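Local coordinates for endoglucanase (Clostridium thermocellum, PDB 2YIK), which is probably a cellulase that hydrolyses beta-1,4-glucosidic bonds in cellulose, at residues N39-L44 and R146-A151; V134-Y139 and A399-L404; K416-A421 and Y513-D518; S423-L428 and G507-L512. One frame throughout, in Å; residues are numbered along the deposited sequence.

Interaction 1: residues N39-L44 and R146-A151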
loop_
_atom_site.group_PDB
_atom_site.type_symbol
_atom_site.label_atom_id
_atom_site.label_comp_id
_atom_site.label_asym_id
_atom_site.label_seq_id
_atom_site.Cartn_x
_atom_site.Cartn_y
_atom_site.Cartn_z
ATOM N N ASN A 39 0.522 -0.212 23.713
ATOM C CA ASN A 39 0.089 -1.586 23.494
ATOM C C ASN A 39 0.112 -1.839 21.985
ATOM O O ASN A 39 -0.774 -1.384 21.267
ATOM C CB ASN A 39 -1.341 -1.712 24.038
ATOM C CG ASN A 39 -1.911 -3.107 23.903
ATOM O OD1 ASN A 39 -1.418 -3.924 23.125
ATOM N ND2 ASN A 39 -2.977 -3.382 24.657
ATOM N N TYR A 40 1.116 -2.570 21.513
ATOM C CA TYR A 40 1.254 -2.835 20.088
ATOM C C TYR A 40 0.274 -3.854 19.531
ATOM O O TYR A 40 -0.002 -3.850 18.333
ATOM C CB TYR A 40 2.695 -3.243 19.780
ATOM C CG TYR A 40 3.695 -2.306 20.419
ATOM C CD1 TYR A 40 3.629 -0.925 20.196
ATOM C CD2 TYR A 40 4.658 -2.784 21.310
ATOM C CE1 TYR A 40 4.491 -0.047 20.854
ATOM C CE2 TYR A 40 5.523 -1.913 21.971
ATOM C CZ TYR A 40 5.431 -0.552 21.743
ATOM O OH TYR A 40 6.266 0.290 22.434
ATOM N N ALA A 41 -0.254 -4.724 20.389
ATOM C CA ALA A 41 -1.229 -5.718 19.940
ATOM C C ALA A 41 -2.512 -4.983 19.587
ATOM O O ALA A 41 -3.142 -5.245 18.562
ATOM C CB ALA A 41 -1.500 -6.748 21.040
ATOM N N LYS A 42 -2.894 -4.048 20.445
ATOM C CA LYS A 42 -4.094 -3.260 20.220
ATOM C C LYS A 42 -3.876 -2.310 19.042
ATOM O O LYS A 42 -4.801 -2.027 18.280
ATOM C CB LYS A 42 -4.436 -2.461 21.479
ATOM C CG LYS A 42 -5.581 -1.484 21.290
ATOM C CD LYS A 42 -5.864 -0.666 22.554
ATOM C CE LYS A 42 -6.747 0.535 22.218
ATOM N NZ LYS A 42 -7.188 1.286 23.430
ATOM N N ALA A 43 -2.651 -1.815 18.895
ATOM C CA ALA A 43 -2.337 -0.900 17.800
ATOM C C ALA A 43 -2.511 -1.631 16.471
ATOM O O ALA A 43 -3.068 -1.090 15.515
ATOM C CB ALA A 43 -0.912 -0.386 17.943
ATOM N N LEU A 44 -2.038 -2.872 16.422
ATOM C CA LEU A 44 -2.162 -3.693 15.221
ATOM C C LEU A 44 -3.643 -3.899 14.923
ATOM O O LEU A 44 -4.106 -3.684 13.800
ATOM C CB LEU A 44 -1.486 -5.055 15.429
ATOM C CG LEU A 44 -1.693 -6.075 14.303
ATOM C CD1 LEU A 44 -1.156 -5.496 12.997
ATOM C CD2 LEU A 44 -0.987 -7.387 14.630
ATOM N N ARG A 146 -1.427 -13.798 13.854
ATOM C CA ARG A 146 -2.088 -14.986 14.378
ATOM C C ARG A 146 -2.149 -14.966 15.890
ATOM O O ARG A 146 -3.213 -15.163 16.476
ATOM C CB ARG A 146 -1.367 -16.249 13.904
ATOM C CG ARG A 146 -1.703 -16.590 12.472
ATOM C CD ARG A 146 -0.999 -17.834 11.970
ATOM N NE ARG A 146 -1.402 -18.083 10.585
ATOM C CZ ARG A 146 -0.967 -19.095 9.831
ATOM N NH1 ARG A 146 -0.098 -19.975 10.326
ATOM N NH2 ARG A 146 -1.406 -19.222 8.578
ATOM N N ALA A 147 -1.008 -14.712 16.521
ATOM C CA ALA A 147 -0.939 -14.670 17.976
ATOM C C ALA A 147 -1.935 -13.671 18.553
ATOM O O ALA A 147 -2.430 -13.855 19.672
ATOM C CB ALA A 147 0.484 -14.318 18.425
ATOM N N THR A 148 -2.247 -12.619 17.800
ATOM C CA THR A 148 -3.182 -11.613 18.293
ATOM C C THR A 148 -4.595 -11.756 17.748
ATOM O O THR A 148 -5.449 -10.908 18.005
ATOM C CB THR A 148 -2.699 -10.186 17.972
ATOM O OG1 THR A 148 -2.440 -10.077 16.568
ATOM C CG2 THR A 148 -1.435 -9.854 18.756
ATOM N N GLY A 149 -4.836 -12.824 16.993
ATOM C CA GLY A 149 -6.158 -13.053 16.433
ATOM C C GLY A 149 -6.552 -12.033 15.383
ATOM O O GLY A 149 -7.741 -11.802 15.148
ATOM N N GLN A 150 -5.561 -11.430 14.729
ATOM C CA GLN A 150 -5.841 -10.419 13.714
ATOM C C GLN A 150 -5.552 -10.860 12.273
ATOM O O GLN A 150 -5.656 -10.056 11.344
ATOM C CB GLN A 150 -5.045 -9.145 14.022
ATOM C CG GLN A 150 -5.295 -8.566 15.417
ATOM C CD GLN A 150 -6.761 -8.293 15.679
ATOM O OE1 GLN A 150 -7.413 -7.577 14.916
ATOM N NE2 GLN A 150 -7.292 -8.859 16.765
ATOM N N ALA A 151 -5.200 -12.129 12.085
ATOM C CA ALA A 151 -4.883 -12.631 10.751
ATOM C C ALA A 151 -6.100 -12.664 9.834
ATOM O O ALA A 151 -6.004 -12.327 8.649
ATOM C CB ALA A 151 -4.250 -14.015 10.847
#

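Interaction 2: residues V134-Y139 and A399-L404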
loop_
_atom_site.group_PDB
_atom_site.type_symbol
_atom_site.label_atom_id
_atom_site.label_comp_id
_atom_site.label_asym_id
_atom_site.label_seq_id
_atom_site.Cartn_x
_atom_site.Cartn_y
_atom_site.Cartn_z
ATOM N N VAL A 134 0.805 -3.741 2.898
ATOM C CA VAL A 134 0.110 -4.425 3.987
ATOM C C VAL A 134 0.396 -5.928 3.811
ATOM O O VAL A 134 0.604 -6.653 4.783
ATOM C CB VAL A 134 -1.415 -4.183 3.942
ATOM C CG1 VAL A 134 -2.108 -5.073 4.961
ATOM C CG2 VAL A 134 -1.722 -2.710 4.236
ATOM N N GLY A 135 0.420 -6.385 2.559
ATOM C CA GLY A 135 0.702 -7.789 2.281
ATOM C C GLY A 135 2.120 -8.168 2.691
ATOM O O GLY A 135 2.364 -9.276 3.172
ATOM N N TRP A 136 3.039 -7.229 2.470
ATOM C CA TRP A 136 4.475 -7.304 2.787
ATOM C C TRP A 136 4.578 -7.509 4.304
ATOM O O TRP A 136 5.266 -8.420 4.771
ATOM C CB TRP A 136 5.059 -5.968 2.268
ATOM C CG TRP A 136 6.405 -5.291 2.640
ATOM C CD1 TRP A 136 6.650 -3.939 2.517
ATOM C CD2 TRP A 136 7.671 -5.874 3.002
ATOM N NE1 TRP A 136 7.953 -3.648 2.769
ATOM C CE2 TRP A 136 8.607 -4.800 3.078
ATOM C CE3 TRP A 136 8.101 -7.169 3.279
ATOM C CZ2 TRP A 136 9.942 -4.997 3.402
ATOM C CZ3 TRP A 136 9.429 -7.356 3.602
ATOM C CH2 TRP A 136 10.336 -6.274 3.670
ATOM N N GLY A 137 3.851 -6.698 5.070
ATOM C CA GLY A 137 3.880 -6.834 6.517
ATOM C C GLY A 137 3.277 -8.142 7.021
ATOM O O GLY A 137 3.804 -8.766 7.947
ATOM N N TYR A 138 2.162 -8.554 6.420
ATOM C CA TYR A 138 1.490 -9.794 6.808
ATOM C C TYR A 138 2.405 -10.978 6.491
ATOM O O TYR A 138 2.500 -11.927 7.261
ATOM C CB TYR A 138 0.154 -9.922 6.060
ATOM C CG TYR A 138 -0.699 -11.094 6.492
ATOM C CD1 TYR A 138 -1.057 -11.270 7.833
ATOM C CD2 TYR A 138 -1.147 -12.031 5.563
ATOM C CE1 TYR A 138 -1.837 -12.358 8.237
ATOM C CE2 TYR A 138 -1.926 -13.124 5.957
ATOM C CZ TYR A 138 -2.265 -13.282 7.296
ATOM O OH TYR A 138 -2.987 -14.383 7.702
ATOM N N TYR A 139 3.093 -10.910 5.357
ATOM C CA TYR A 139 4.015 -11.969 4.966
ATOM C C TYR A 139 5.169 -12.100 5.962
ATOM O O TYR A 139 5.537 -13.209 6.348
ATOM C CB TYR A 139 4.571 -11.687 3.566
ATOM C CG TYR A 139 5.741 -12.565 3.159
ATOM C CD1 TYR A 139 5.570 -13.922 2.864
ATOM C CD2 TYR A 139 7.025 -12.035 3.084
ATOM C CE1 TYR A 139 6.669 -14.731 2.503
ATOM C CE2 TYR A 139 8.119 -12.826 2.733
ATOM C CZ TYR A 139 7.940 -14.167 2.444
ATOM O OH TYR A 139 9.052 -14.923 2.108
ATOM N N ALA A 399 9.779 3.539 7.754
ATOM C CA ALA A 399 11.141 3.313 8.227
ATOM C C ALA A 399 11.086 2.302 9.368
ATOM O O ALA A 399 11.956 1.441 9.487
ATOM C CB ALA A 399 11.764 4.623 8.714
ATOM N N GLN A 400 10.063 2.420 10.212
ATOM C CA GLN A 400 9.888 1.495 11.328
ATOM C C GLN A 400 9.746 0.075 10.786
ATOM O O GLN A 400 10.367 -0.865 11.290
ATOM C CB GLN A 400 8.635 1.855 12.137
ATOM C CG GLN A 400 8.747 3.111 12.999
ATOM C CD GLN A 400 7.512 3.317 13.867
ATOM O OE1 GLN A 400 7.000 2.366 14.459
ATOM N NE2 GLN A 400 7.034 4.557 13.952
ATOM N N LEU A 401 8.915 -0.078 9.760
ATOM C CA LEU A 401 8.698 -1.382 9.148
ATOM C C LEU A 401 10.018 -1.959 8.655
ATOM O O LEU A 401 10.357 -3.093 8.985
ATOM C CB LEU A 401 7.715 -1.274 7.980
ATOM C CG LEU A 401 7.455 -2.570 7.205
ATOM C CD1 LEU A 401 6.874 -3.623 8.143
ATOM C CD2 LEU A 401 6.497 -2.294 6.054
ATOM N N ILE A 402 10.765 -1.173 7.878
ATOM C CA ILE A 402 12.054 -1.629 7.353
ATOM C C ILE A 402 12.985 -1.989 8.503
ATOM O O ILE A 402 13.711 -2.974 8.435
ATOM C CB ILE A 402 12.743 -0.551 6.474
ATOM C CG1 ILE A 402 11.865 -0.231 5.260
ATOM C CG2 ILE A 402 14.138 -1.028 6.051
ATOM C CD1 ILE A 402 11.685 -1.381 4.329
ATOM N N ALA A 403 12.957 -1.191 9.564
ATOM C CA ALA A 403 13.809 -1.449 10.720
ATOM C C ALA A 403 13.502 -2.814 11.348
ATOM O O ALA A 403 14.412 -3.571 11.688
ATOM C CB ALA A 403 13.623 -0.350 11.757
ATOM N N LEU A 404 12.214 -3.113 11.497
ATOM C CA LEU A 404 11.768 -4.367 12.096
ATOM C C LEU A 404 12.014 -5.574 11.185
ATOM O O LEU A 404 12.299 -6.668 11.663
ATOM C CB LEU A 404 10.290 -4.241 12.471
ATOM C CG LEU A 404 10.093 -3.122 13.510
ATOM C CD1 LEU A 404 8.673 -2.588 13.472
ATOM C CD2 LEU A 404 10.451 -3.659 14.889
#

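Interaction 3: residues K416-A421 and Y513-D518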
loop_
_atom_site.group_PDB
_atom_site.type_symbol
_atom_site.label_atom_id
_atom_site.label_comp_id
_atom_site.label_asym_id
_atom_site.label_seq_id
_atom_site.Cartn_x
_atom_site.Cartn_y
_atom_site.Cartn_z
ATOM N N LYS A 416 19.356 -1.974 17.780
ATOM C CA LYS A 416 19.200 -0.531 17.872
ATOM C C LYS A 416 18.133 -0.088 16.851
ATOM O O LYS A 416 17.468 0.924 17.055
ATOM C CB LYS A 416 20.542 0.175 17.592
ATOM C CG LYS A 416 21.148 -0.124 16.218
ATOM C CD LYS A 416 22.475 0.613 16.026
ATOM C CE LYS A 416 23.080 0.238 14.677
ATOM N NZ LYS A 416 24.406 0.877 14.448
ATOM N N TYR A 417 17.959 -0.825 15.750
ATOM C CA TYR A 417 16.941 -0.426 14.763
ATOM C C TYR A 417 15.530 -0.591 15.329
ATOM O O TYR A 417 14.748 0.360 15.350
ATOM C CB TYR A 417 17.084 -1.216 13.450
ATOM C CG TYR A 417 18.400 -0.958 12.746
ATOM C CD1 TYR A 417 18.987 0.311 12.764
ATOM C CD2 TYR A 417 19.072 -1.984 12.080
ATOM C CE1 TYR A 417 20.206 0.552 12.146
ATOM C CE2 TYR A 417 20.297 -1.752 11.455
ATOM C CZ TYR A 417 20.860 -0.486 11.494
ATOM O OH TYR A 417 22.086 -0.266 10.898
ATOM N N ALA A 418 15.210 -1.796 15.794
ATOM C CA ALA A 418 13.902 -2.059 16.381
ATOM C C ALA A 418 13.675 -1.164 17.601
ATOM O O ALA A 418 12.577 -0.650 17.805
ATOM C CB ALA A 418 13.794 -3.522 16.782
ATOM N N ASN A 419 14.713 -0.986 18.417
ATOM C CA ASN A 419 14.598 -0.139 19.600
ATOM C C ASN A 419 14.242 1.271 19.153
ATOM O O ASN A 419 13.415 1.937 19.777
ATOM C CB ASN A 419 15.907 -0.122 20.400
ATOM C CG ASN A 419 16.266 -1.490 20.950
ATOM O OD1 ASN A 419 15.391 -2.322 21.179
ATOM N ND2 ASN A 419 17.556 -1.724 21.177
ATOM N N TRP A 420 14.867 1.721 18.067
ATOM C CA TRP A 420 14.586 3.046 17.533
ATOM C C TRP A 420 13.142 3.100 17.031
ATOM O O TRP A 420 12.415 4.066 17.291
ATOM C CB TRP A 420 15.523 3.365 16.372
ATOM C CG TRP A 420 15.104 4.587 15.615
ATOM C CD1 TRP A 420 15.312 5.885 15.972
ATOM C CD2 TRP A 420 14.361 4.620 14.387
ATOM N NE1 TRP A 420 14.745 6.730 15.043
ATOM C CE2 TRP A 420 14.157 5.980 14.062
ATOM C CE3 TRP A 420 13.850 3.634 13.535
ATOM C CZ2 TRP A 420 13.458 6.377 12.912
ATOM C CZ3 TRP A 420 13.157 4.030 12.394
ATOM C CH2 TRP A 420 12.969 5.392 12.094
ATOM N N ALA A 421 12.739 2.066 16.294
ATOM C CA ALA A 421 11.381 1.996 15.753
ATOM C C ALA A 421 10.370 2.138 16.890
ATOM O O ALA A 421 9.377 2.854 16.770
ATOM C CB ALA A 421 11.169 0.670 15.024
ATOM N N TYR A 513 5.196 -5.833 18.052
ATOM C CA TYR A 513 4.620 -6.821 18.949
ATOM C C TYR A 513 5.524 -8.047 18.955
ATOM O O TYR A 513 5.700 -8.712 19.978
ATOM C CB TYR A 513 3.223 -7.226 18.488
ATOM C CG TYR A 513 2.571 -8.177 19.458
ATOM C CD1 TYR A 513 2.107 -7.729 20.697
ATOM C CD2 TYR A 513 2.475 -9.537 19.168
ATOM C CE1 TYR A 513 1.562 -8.620 21.630
ATOM C CE2 TYR A 513 1.940 -10.431 20.088
ATOM C CZ TYR A 513 1.486 -9.967 21.316
ATOM O OH TYR A 513 0.954 -10.859 22.219
ATOM N N ARG A 514 6.106 -8.338 17.799
ATOM C CA ARG A 514 6.994 -9.477 17.666
ATOM C C ARG A 514 8.167 -9.430 18.641
ATOM O O ARG A 514 8.483 -10.427 19.288
ATOM C CB ARG A 514 7.538 -9.547 16.241
ATOM C CG ARG A 514 8.464 -10.730 15.978
ATOM C CD ARG A 514 8.939 -10.746 14.531
ATOM N NE ARG A 514 9.637 -11.978 14.185
ATOM C CZ ARG A 514 9.102 -12.984 13.495
ATOM N NH1 ARG A 514 7.856 -12.910 13.063
ATOM N NH2 ARG A 514 9.816 -14.072 13.247
ATOM N N PHE A 515 8.808 -8.270 18.748
ATOM C CA PHE A 515 9.973 -8.130 19.618
ATOM C C PHE A 515 9.700 -7.555 21.004
ATOM O O PHE A 515 10.473 -7.793 21.923
ATOM C CB PHE A 515 11.037 -7.241 18.949
ATOM C CG PHE A 515 11.510 -7.739 17.610
ATOM C CD1 PHE A 515 12.052 -9.013 17.473
ATOM C CD2 PHE A 515 11.446 -6.916 16.486
ATOM C CE1 PHE A 515 12.524 -9.461 16.241
ATOM C CE2 PHE A 515 11.916 -7.354 15.249
ATOM C CZ PHE A 515 12.457 -8.631 15.128
ATOM N N PHE A 516 8.609 -6.809 21.155
ATOM C CA PHE A 516 8.303 -6.162 22.429
ATOM C C PHE A 516 6.966 -6.487 23.097
ATOM O O PHE A 516 6.655 -5.922 24.144
ATOM C CB PHE A 516 8.399 -4.639 22.259
ATOM C CG PHE A 516 9.699 -4.170 21.658
ATOM C CD1 PHE A 516 10.899 -4.356 22.339
ATOM C CD2 PHE A 516 9.724 -3.570 20.404
ATOM C CE1 PHE A 516 12.111 -3.953 21.784
ATOM C CE2 PHE A 516 10.927 -3.161 19.835
ATOM C CZ PHE A 516 12.126 -3.353 20.525
ATOM N N GLY A 517 6.172 -7.385 22.522
ATOM C CA GLY A 517 4.892 -7.699 23.136
ATOM C C GLY A 517 4.978 -8.458 24.455
ATOM O O GLY A 517 5.819 -9.353 24.580
ATOM N N ASP A 518 4.148 -8.084 25.445
ATOM C CA ASP A 518 4.098 -8.790 26.747
ATOM C C ASP A 518 2.728 -9.395 26.847
ATOM O O ASP A 518 1.906 -9.318 25.931
ATOM C CB ASP A 518 4.098 -7.934 28.033
ATOM C CG ASP A 518 4.828 -6.649 27.926
ATOM O OD1 ASP A 518 6.071 -6.677 27.947
ATOM O OD2 ASP A 518 4.150 -5.601 27.871
#

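Interaction 4: residues S423-L428 and G507-L512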
loop_
_atom_site.group_PDB
_atom_site.type_symbol
_atom_site.label_atom_id
_atom_site.label_comp_id
_atom_site.label_asym_id
_atom_site.label_seq_id
_atom_site.Cartn_x
_atom_site.Cartn_y
_atom_site.Cartn_z
ATOM N N SER A 423 10.763 3.622 19.800
ATOM C CA SER A 423 10.739 4.983 20.317
ATOM C C SER A 423 9.858 5.844 19.410
ATOM O O SER A 423 9.127 6.708 19.882
ATOM C CB SER A 423 12.158 5.566 20.397
ATOM O OG SER A 423 12.647 5.963 19.128
ATOM N N GLN A 424 9.911 5.591 18.107
ATOM C CA GLN A 424 9.110 6.364 17.169
ATOM C C GLN A 424 7.620 6.024 17.262
ATOM O O GLN A 424 6.779 6.923 17.211
ATOM C CB GLN A 424 9.629 6.165 15.740
ATOM C CG GLN A 424 11.048 6.699 15.505
ATOM C CD GLN A 424 11.217 8.151 15.938
ATOM O OE1 GLN A 424 11.862 8.444 16.953
ATOM N NE2 GLN A 424 10.635 9.066 15.175
ATOM N N MET A 425 7.284 4.742 17.401
ATOM C CA MET A 425 5.872 4.369 17.521
ATOM C C MET A 425 5.312 4.937 18.823
ATOM O O MET A 425 4.178 5.428 18.857
ATOM C CB MET A 425 5.684 2.850 17.518
ATOM C CG MET A 425 4.213 2.434 17.491
ATOM S SD MET A 425 3.359 3.054 16.006
ATOM C CE MET A 425 3.794 1.702 14.808
ATOM N N ASP A 426 6.101 4.870 19.893
ATOM C CA ASP A 426 5.645 5.412 21.172
ATOM C C ASP A 426 5.415 6.925 21.044
ATOM O O ASP A 426 4.484 7.458 21.652
ATOM C CB ASP A 426 6.644 5.101 22.297
ATOM C CG ASP A 426 6.655 3.627 22.681
ATOM O OD1 ASP A 426 5.818 2.855 22.160
ATOM O OD2 ASP A 426 7.500 3.235 23.515
ATOM N N TYR A 427 6.244 7.619 20.259
ATOM C CA TYR A 427 6.033 9.058 20.069
ATOM C C TYR A 427 4.678 9.236 19.389
ATOM O O TYR A 427 3.853 10.049 19.818
ATOM C CB TYR A 427 7.119 9.692 19.178
ATOM C CG TYR A 427 6.851 11.154 18.803
ATOM C CD1 TYR A 427 5.877 11.480 17.861
ATOM C CD2 TYR A 427 7.548 12.208 19.412
ATOM C CE1 TYR A 427 5.590 12.811 17.535
ATOM C CE2 TYR A 427 7.271 13.551 19.087
ATOM C CZ TYR A 427 6.285 13.841 18.149
ATOM O OH TYR A 427 5.962 15.148 17.828
ATOM N N LEU A 428 4.446 8.474 18.324
ATOM C CA LEU A 428 3.186 8.580 17.599
ATOM C C LEU A 428 1.979 8.162 18.435
ATOM O O LEU A 428 0.865 8.609 18.173
ATOM C CB LEU A 428 3.244 7.769 16.295
ATOM C CG LEU A 428 4.103 8.396 15.185
ATOM C CD1 LEU A 428 4.258 7.412 14.025
ATOM C CD2 LEU A 428 3.464 9.694 14.707
ATOM N N GLY A 507 2.102 -3.186 9.442
ATOM C CA GLY A 507 3.243 -4.065 9.615
ATOM C C GLY A 507 4.157 -3.690 10.769
ATOM O O GLY A 507 4.702 -4.572 11.444
ATOM N N ALA A 508 4.336 -2.387 10.990
ATOM C CA ALA A 508 5.194 -1.907 12.069
ATOM C C ALA A 508 4.634 -2.341 13.425
ATOM O O ALA A 508 5.383 -2.739 14.313
ATOM C CB ALA A 508 5.319 -0.385 12.009
ATOM N N CYS A 509 3.317 -2.251 13.580
ATOM C CA CYS A 509 2.667 -2.662 14.820
ATOM C C CYS A 509 2.935 -4.137 15.073
ATOM O O CYS A 509 3.299 -4.520 16.186
ATOM C CB CYS A 509 1.160 -2.432 14.741
ATOM S SG CYS A 509 0.658 -0.687 14.742
ATOM N N ALA A 510 2.760 -4.956 14.034
ATOM C CA ALA A 510 2.995 -6.393 14.141
ATOM C C ALA A 510 4.451 -6.665 14.487
ATOM O O ALA A 510 4.748 -7.508 15.335
ATOM C CB ALA A 510 2.637 -7.094 12.830
ATOM N N GLY A 511 5.350 -5.952 13.813
ATOM C CA GLY A 511 6.772 -6.126 14.049
ATOM C C GLY A 511 7.179 -5.749 15.463
ATOM O O GLY A 511 8.034 -6.404 16.063
ATOM N N LEU A 512 6.582 -4.685 15.991
ATOM C CA LEU A 512 6.883 -4.241 17.352
ATOM C C LEU A 512 6.349 -5.250 18.356
ATOM O O LEU A 512 6.966 -5.498 19.393
ATOM C CB LEU A 512 6.265 -2.861 17.616
ATOM C CG LEU A 512 7.021 -1.714 16.945
ATOM C CD1 LEU A 512 6.160 -0.466 16.915
ATOM C CD2 LEU A 512 8.330 -1.469 17.682
#

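Interaction 1: residues N39-L44 and R146-A151
The side-chain amide of Gln150, whose CB approaches Leu44 CD2 to 4.5 Å, is held within its own segment: NE2 donates to Thr148 O at 3.0 Å (N-H...O 162°), the oxygen lying close to the plane of the Gln150 amide. The carboxamide of Asn39 is used differently, because the backbone N of Lys42 reaches OD1 from above the carbonyl plane, at 3.1 Å. Both bonds are local; the contact itself joins helix 40-47 to the link between helices 142-147 and 151-167, within the (alpha/alpha)6 barrel of family 9 catalytic domains. Asn39 is the N-cap of helix 40-47, a task suited to a short side chain with an acceptor. Gly149 closes helix 142-147 in a Schellman motif; its positive phi suits glycine, and its N bonds to Arg146 O at 2.9 Å. Gln150 then takes the N-cap position of the next helix.

The packing across the contact is small and mostly made by methyl groups. Ala41 is short enough to let the link come near, and its CB meets Thr148 CG2 at 3.9 Å. Thr148 suits the place because its two branches do different work. With chi1 at 54°, OG1 sits between the backbone N and the carbonyl carbon, and it hydrogen-bonds to Gln144 O in the preceding helical turn. A methyl also lies against this oxygen: Leu44 CD2 is 3.6 Å from Thr148 OG1.

Interaction 2: residues V134-Y139 and A399-L404
Trp136 and Leu401 meet face to methyl: Leu401 CD2 lies over one face of the indole, 4.2 Å from the centroid of the five-membered ring and 28° off its normal, a CH-pi contact. The closest ring atom is Trp136 NE1, 3.8 Å from Leu401 CD2, with Trp136 CD1 almost as near. Both residues carry CG anti to the backbone N (chi1 162° for Trp136, 177° for Leu401), a torsion that carries each side chain toward the other helix.

Ile402, one residue further on, arrives from another direction. Its CB does not aim at the other helix, but CG1 stands beside the backbone N and the chain bends again at chi2, which brings CD1 to the edge of the six-membered ring, near its plane, 4.1 Å from Trp136 CZ2. Here the leucine methyl covers the face and the CD1 end of Ile402 reaches the rim.

The helices joined are 124-140 and 392-408, far apart in sequence yet packed together in the (alpha/alpha)6 barrel of the family 9 domain. Gly137, having no side chain, lets Leu401 come near this part of helix 124-140. Trp284 and His316 make edge-to-face contacts with Trp136, and Cys327 of helix 322-336 touches both Trp136 and Ile402. Trp136 NE1 is buried with no hydrogen-bond partner in the model.

Interaction 3: residues K416-A421 and Y513-D518
Phe515 and Phe516 share one first torsion, CG anti to the carbonyl carbon and beside the backbone N (chi1 -58° and -53°), and this sends both rings toward Ala418 from neighbouring positions on the last turn of a helix. Ala418 CB touches both, 4.1 Å from Phe515 CD2 and 4.1 Å from Phe516 CZ; a lone methyl is small enough to receive two rings at once.

The Phe516 ring turns its edge to helix 416-428 and meets oxygen there. Ala418 O lies near the ring plane, 3.6 Å from Phe516 CE2, and Asn419 OD1 comes to the same rim 3.5 Å from Phe516 CZ, the Asn419 amide being tilted 44° to the ring. Such an edge carries slightly positive hydrogens, so carbonyl oxygens are agreeable neighbours. One face of the Phe516 ring is covered by Phe515 CB, centred 4.1 Å above it, so the two neighbouring residues pack on one another.

The contact joins the start of helix 416-428 to the end of helix 499-516, two helices of the (alpha/alpha)6 barrel, toward its surface. Gly517 is the first residue to leave helical geometry, its N still bonding to Tyr513 O at 2.9 Å. Asp407 OD2 accepts from Ala418 N at the opening of helix 416-428, and Leu404 of helix 392-408 touches both Ala418 and Phe515. Asn419, being polar, suits its solvent-exposed position beside the Phe516 ring.

Interaction 4: residues S423-L428 and G507-L512
Met425 reaches across to three residues of helix 499-516, Ala508, Cys509 and Leu512. Near its root, CB presses on Leu512 CD1 at 3.4 Å, tighter than usual for two carbons, and Met425 CG is 3.5 Å from the same methyl. The tip stays near Leu512 CD1 and adds two neighbours: Met425 CE touches Ala508 CB at 3.8 Å and Cys509 SG at 3.9 Å.

The bends of the thioether chain explain this reach. CG is anti to the backbone N (chi1 -174°), and then chi2 at 60° and chi3 at 85° fold the end of the side chain around, keeping CB, CG and CE all against the one leucine methyl. A long, flexible methionine suits the spacing here, the axes of segments 423-428 and 507-512 being 11.4 Å apart at closest approach, while Ala508 and Cys509 are small enough to take the methyl at its end. Leu512, with CG beside its backbone N, supplies the branch that packs along the methionine.

Further out, the two partners are held from other sides. Gln400 of helix 392-408 touches both Met425 and Leu512, and helix 40-47 closes in with Tyr40 on Leu512 and Ala43 and Leu44 on Cys509. Asp426 OD1, next to Met425, is hydrogen-bonded to Tyr40 OH. The N-to-C directions of the two segments differ by 120°, a steep crossing made by apolar side chains within the helical packing of a family 9 (alpha/alpha)6 barrel.

In the fold
All four contacts lie on one side of the catalytic domain. Interactions 3 and 4 use the same two helices, 416-428 and 499-516, at different points along their length, their centres about 8 Å apart. Helix 392-408 brings in interaction 2, about 11 Å between centres from interaction 4, through Gln400 OE1, 3.3 Å from Met425 CE. Interaction 1 covers helix 499-516 from another direction: Tyr513 packs CE1 on Ala41 CB at 3.6 Å, and Ala43 CB lies 3.6 Å from Cys509 SG. None touches the predicted active-site His451 or a metal; the Trp136 side chain lies about 14 Å from a bound calcium ion. The group is structural packing.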